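Local atomic coordinates of putative cellulase CEL6 (Mycobacterium tuberculosis, PDB entry 1UP2), a protein that probably hydrolyses beta-1,4-glycosidic bonds within cellulose, as an endoglucanase of glycosyl hydrolase family 6. Residues His213-Thr218 against Leu258-Pro263. Sequence-based numbering, arbitrary orientation.
Sequences HYVIDT and LWIKRP. With BGC (beta-D-glucopyranose), chain E; IFM (5-hydroxymethyl-3,4-dihydroxypiperidine), chain D; ACT (acetate ion), chain H.
A chi1 of -167° carries the Asp217 carboxylate away from its own amide and out over the chain that follows Leu258, where it meets two successive backbone amides. Ile260 N donates to Asp217 OD1 at 3.0 Å, approaching from well above the carboxylate plane, while Lys261 N donates to Asp217 OD2 at 2.9 Å from a shallower angle to the same plane. One buried carboxylate thus holds the chain by both oxygens just as it leaves the sheet; Ser219 OG adds a bond to OD1 and Ser190 N one to OD2, giving each oxygen a second partner and helping to fix the rotation of the carboxylate. Behind this grip, Leu258 N donates to Ile216 O (2.9 Å) and Thr218 N to Leu258 O (3.0 Å), a parallel bridge that pairs Asp217 with Leu258. These are the C-terminal ends of neighbouring strands 213-217 and 254-258, the last two of the parallel sheet in the distorted alpha/beta barrel of family 6, whose substrate cleft lies at this end of the strands. CD1 of Leu258 rests against the branched end of Val215, 4.0 Å from its CB, and the Ile260 side chain crosses that of Val215 at about a right angle, its CD1 meeting CG2; Ile116 of strand 113-117 touches both Val215 and Ile260. Thr218 OG1 lies in the plane of the Trp259 indole, at its edge, 3.6 Å from CD1, and both OG1 and Trp259 NE1 are hydrogen-bonded to Ala243 O. Bent at chi2 (72°) and extended beyond it, the Lys261 chain leads away from Asp217 into the cleft, where NZ donates to O3 of the piperidine inhibitor at 2.7 Å and to O6 and O5 of the adjoining glucose, the former at 2.9 Å.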
ATOM      1  N   HIS A 213      -7.468  11.807   7.381  1.00  9.68           N
ATOM      2  CA  HIS A 213      -6.044  11.939   7.069  1.00 10.09           C
ATOM      3  C   HIS A 213      -5.595  10.915   6.024  1.00 10.37           C
ATOM      4  O   HIS A 213      -6.312   9.974   5.756  1.00 10.47           O
ATOM      5  CB  HIS A 213      -5.243  11.821   8.346  1.00  9.57           C
ATOM      6  CG  HIS A 213      -5.490  12.946   9.305  1.00 11.08           C
ATOM      7  ND1 HIS A 213      -6.652  13.061  10.053  1.00 10.65           N
ATOM      8  CD2 HIS A 213      -4.725  14.013   9.631  1.00 14.14           C
ATOM      9  CE1 HIS A 213      -6.585  14.155  10.794  1.00 14.90           C
ATOM     10  NE2 HIS A 213      -5.430  14.749  10.558  1.00 14.49           N
ATOM     11  N   TYR A 214      -4.426  11.107   5.413  1.00  9.87           N
ATOM     12  CA  TYR A 214      -3.993  10.171   4.403  1.00  9.12           C
ATOM     13  C   TYR A 214      -2.487  10.000   4.393  1.00  9.71           C
ATOM     14  O   TYR A 214      -1.715  10.747   5.036  1.00  8.47           O
ATOM     15  CB  TYR A 214      -4.519  10.619   3.024  1.00  8.92           C
ATOM     16  CG  TYR A 214      -4.027  12.031   2.675  1.00  9.64           C
ATOM     17  CD1 TYR A 214      -4.733  13.166   3.070  1.00 10.08           C
ATOM     18  CD2 TYR A 214      -2.841  12.208   1.974  1.00 10.80           C
ATOM     19  CE1 TYR A 214      -4.263  14.471   2.791  1.00 10.28           C
ATOM     20  CE2 TYR A 214      -2.345  13.511   1.681  1.00 11.51           C
ATOM     21  CZ  TYR A 214      -3.055  14.618   2.088  1.00 11.74           C
ATOM     22  OH  TYR A 214      -2.534  15.866   1.827  1.00  9.68           O
ATOM     23  N   VAL A 215      -2.076   8.967   3.663  1.00 10.27           N
ATOM     24  CA  VAL A 215      -0.694   8.719   3.392  1.00  9.87           C
ATOM     25  C   VAL A 215      -0.507   8.656   1.879  1.00  9.35           C
ATOM     26  O   VAL A 215      -1.432   8.295   1.140  1.00 10.78           O
ATOM     27  CB  VAL A 215      -0.172   7.431   4.060  1.00  9.55           C
ATOM     28  CG1 VAL A 215      -0.194   7.582   5.578  1.00  9.99           C
ATOM     29  CG2 VAL A 215      -0.971   6.204   3.634  1.00 10.49           C
ATOM     30  N   ILE A 216       0.680   9.022   1.411  1.00  8.03           N
ATOM     31  CA  ILE A 216       1.011   8.953  -0.017  1.00  8.37           C
ATOM     32  C   ILE A 216       2.177   7.984  -0.241  1.00  8.37           C
ATOM     33  O   ILE A 216       3.173   8.058   0.434  1.00  7.94           O
ATOM     34  CB  ILE A 216       1.417  10.357  -0.558  1.00  8.64           C
ATOM     35  CG1 ILE A 216       0.290  11.378  -0.396  1.00  9.10           C
ATOM     36  CG2 ILE A 216       1.904  10.260  -2.017  1.00  9.35           C
ATOM     37  CD1 ILE A 216       0.736  12.854  -0.554  1.00  9.83           C
ATOM     38  N   ASP A 217       2.037   7.102  -1.229  1.00  9.47           N
ATOM     39  CA  ASP A 217       3.106   6.223  -1.638  1.00  8.47           C
ATOM     40  C   ASP A 217       4.066   7.061  -2.494  1.00  9.00           C
ATOM     41  O   ASP A 217       3.742   7.428  -3.616  1.00  9.35           O
ATOM     42  CB  ASP A 217       2.540   5.054  -2.447  1.00  8.72           C
ATOM     43  CG  ASP A 217       3.528   3.946  -2.653  1.00  9.47           C
ATOM     44  OD1 ASP A 217       4.727   4.107  -2.305  1.00  8.56           O
ATOM     45  OD2 ASP A 217       3.178   2.858  -3.198  1.00  8.19           O
ATOM     46  N   THR A 218       5.255   7.296  -1.951  1.00  9.24           N
ATOM     47  CA  THR A 218       6.354   7.982  -2.636  1.00  9.58           C
ATOM     48  C   THR A 218       7.478   7.051  -3.053  1.00  9.32           C
ATOM     49  O   THR A 218       8.597   7.500  -3.383  1.00 10.19           O
ATOM     50  CB  THR A 218       6.931   9.102  -1.741  1.00  9.63           C
ATOM     51  OG1 THR A 218       7.260   8.571  -0.435  1.00  9.80           O
ATOM     52  CG2 THR A 218       5.883  10.204  -1.472  1.00 10.36           C
ATOM     53  N   LEU A 258       4.927   7.254   2.619  1.00  9.78           N
ATOM     54  CA  LEU A 258       5.379   5.868   2.875  1.00  9.07           C
ATOM     55  C   LEU A 258       5.864   5.220   1.576  1.00  9.61           C
ATOM     56  O   LEU A 258       5.529   5.685   0.510  1.00  9.48           O
ATOM     57  CB  LEU A 258       4.246   5.032   3.420  1.00  8.88           C
ATOM     58  CG  LEU A 258       3.665   5.425   4.786  1.00 10.75           C
ATOM     59  CD1 LEU A 258       2.436   4.576   5.136  1.00 10.56           C
ATOM     60  CD2 LEU A 258       4.722   5.383   5.855  1.00 13.29           C
ATOM     61  N   TRP A 259       6.647   4.160   1.669  1.00  8.78           N
ATOM     62  CA  TRP A 259       6.911   3.314   0.510  1.00  9.53           C
ATOM     63  C   TRP A 259       5.997   2.100   0.698  1.00  9.40           C
ATOM     64  O   TRP A 259       6.234   1.254   1.559  1.00  9.44           O
ATOM     65  CB  TRP A 259       8.395   2.928   0.399  1.00  9.00           C
ATOM     66  CG  TRP A 259       9.260   4.037  -0.057  1.00  7.27           C
ATOM     67  CD1 TRP A 259       8.950   5.387  -0.118  1.00  8.13           C
ATOM     68  CD2 TRP A 259      10.625   3.924  -0.491  1.00  9.20           C
ATOM     69  NE1 TRP A 259      10.040   6.094  -0.570  1.00  9.54           N
ATOM     70  CE2 TRP A 259      11.079   5.225  -0.808  1.00  9.18           C
ATOM     71  CE3 TRP A 259      11.506   2.850  -0.656  1.00 10.60           C
ATOM     72  CZ2 TRP A 259      12.394   5.476  -1.258  1.00 10.72           C
ATOM     73  CZ3 TRP A 259      12.793   3.092  -1.083  1.00 11.06           C
ATOM     74  CH2 TRP A 259      13.222   4.398  -1.401  1.00 11.66           C
ATOM     75  N   ILE A 260       4.879   2.109  -0.015  1.00  8.83           N
ATOM     76  CA  ILE A 260       3.881   1.064   0.123  1.00  8.55           C
ATOM     77  C   ILE A 260       4.211  -0.030  -0.882  1.00  8.90           C
ATOM     78  O   ILE A 260       4.544  -1.140  -0.490  1.00  8.97           O
ATOM     79  CB  ILE A 260       2.457   1.659  -0.009  1.00  7.36           C
ATOM     80  CG1 ILE A 260       2.205   2.662   1.149  1.00  8.76           C
ATOM     81  CG2 ILE A 260       1.409   0.555   0.044  1.00  7.81           C
ATOM     82  CD1 ILE A 260       0.906   3.509   1.050  1.00  8.76           C
ATOM     83  N   LYS A 261       4.163   0.286  -2.173  1.00  8.68           N
ATOM     84  CA  LYS A 261       4.800  -0.558  -3.195  1.00  8.77           C
ATOM     85  C   LYS A 261       6.287  -0.707  -2.853  1.00  9.60           C
ATOM     86  O   LYS A 261       6.888   0.255  -2.384  1.00  8.35           O
ATOM     87  CB  LYS A 261       4.651   0.095  -4.580  1.00  8.20           C
ATOM     88  CG  LYS A 261       5.444  -0.582  -5.718  1.00  8.91           C
ATOM     89  CD  LYS A 261       4.803  -1.939  -6.114  1.00  8.59           C
ATOM     90  CE  LYS A 261       5.656  -2.696  -7.140  1.00  9.34           C
ATOM     91  NZ  LYS A 261       5.212  -4.123  -7.370  1.00  9.81           N
ATOM     92  N   ARG A 262       6.867  -1.890  -3.108  1.00  9.58           N
ATOM     93  CA  ARG A 262       8.310  -2.131  -2.901  1.00 10.79           C
ATOM     94  C   ARG A 262       9.134  -1.924  -4.185  1.00 10.75           C
ATOM     95  O   ARG A 262       8.971  -2.685  -5.151  1.00 10.66           O
ATOM     96  CB  ARG A 262       8.530  -3.546  -2.356  1.00 11.57           C
ATOM     97  CG  ARG A 262       7.845  -3.804  -1.016  1.00 12.18           C
ATOM     98  CD  ARG A 262       8.284  -5.094  -0.272  1.00 15.23           C
ATOM     99  NE  ARG A 262       8.121  -4.960   1.177  1.00 14.98           N
ATOM    100  CZ  ARG A 262       8.509  -5.847   2.087  1.00 15.89           C
ATOM    101  NH1 ARG A 262       9.062  -7.007   1.749  1.00 15.63           N
ATOM    102  NH2 ARG A 262       8.280  -5.586   3.364  1.00 16.62           N
ATOM    103  N   PRO A 263       9.977  -0.887  -4.226  1.00 10.37           N
ATOM    104  CA  PRO A 263      10.790  -0.595  -5.422  1.00 11.18           C
ATOM    105  C   PRO A 263      11.584  -1.815  -5.875  1.00 12.29           C
ATOM    106  O   PRO A 263      12.218  -2.456  -5.040  1.00 11.93           O
ATOM    107  CB  PRO A 263      11.727   0.510  -4.952  1.00 10.76           C
ATOM    108  CG  PRO A 263      10.908   1.264  -3.970  1.00 11.20           C
ATOM    109  CD  PRO A 263      10.192   0.130  -3.165  1.00  9.50           C
TER
HETATM  110  C2  BGC E 384       1.884  -7.688  -6.270  1.00 11.38           C
HETATM  111  C3  BGC E 384       2.277  -8.241  -4.884  1.00 12.70           C
HETATM  112  C4  BGC E 384       3.453  -7.492  -4.244  1.00 13.00           C
HETATM  113  C5  BGC E 384       3.246  -5.954  -4.363  1.00 12.28           C
HETATM  114  C6  BGC E 384       4.390  -5.059  -3.843  1.00 11.59           C
HETATM  115  C1  BGC E 384       1.825  -6.164  -6.259  1.00 11.76           C
HETATM  116  O2  BGC E 384       0.682  -8.263  -6.790  1.00 11.27           O
HETATM  117  O3  BGC E 384       2.538  -9.631  -4.953  1.00 13.90           O
HETATM  118  O4  BGC E 384       3.533  -7.928  -2.899  1.00 12.37           O
HETATM  119  O5  BGC E 384       3.012  -5.616  -5.719  1.00 10.84           O
HETATM  120  O6  BGC E 384       5.514  -5.123  -4.711  1.00 11.09           O
HETATM  121  O4  IFM D 383       1.685  -5.715  -7.591  1.00 11.88           O
HETATM  122  C4  IFM D 383       1.128  -4.393  -7.667  1.00 12.36           C
HETATM  123  C3  IFM D 383       1.685  -3.815  -8.942  1.00 12.06           C
HETATM  124  O3  IFM D 383       3.026  -3.375  -8.716  1.00 12.06           O
HETATM  125  C2  IFM D 383       0.792  -2.717  -9.503  1.00 11.34           C
HETATM  126  N   IFM D 383      -0.549  -3.199  -9.854  1.00 11.12           N
HETATM  127  C1  IFM D 383      -1.058  -4.316  -9.064  1.00 11.50           C
HETATM  128  C5  IFM D 383      -0.419  -4.453  -7.666  1.00 11.68           C
HETATM  129  C6  IFM D 383      -1.023  -3.478  -6.670  1.00 10.92           C
HETATM  130  O6  IFM D 383      -0.529  -2.168  -6.807  1.00 10.24           O
HETATM  131  C   ACT H 390       9.415 -10.542   3.673  1.00 17.16           C
HETATM  132  O   ACT H 390       9.292  -9.911   2.626  1.00 17.55           O
HETATM  133  OXT ACT H 390       9.643  -9.999   4.770  1.00 19.64           O
HETATM  134  CH3 ACT H 390       9.310 -12.052   3.643  1.00 18.11           C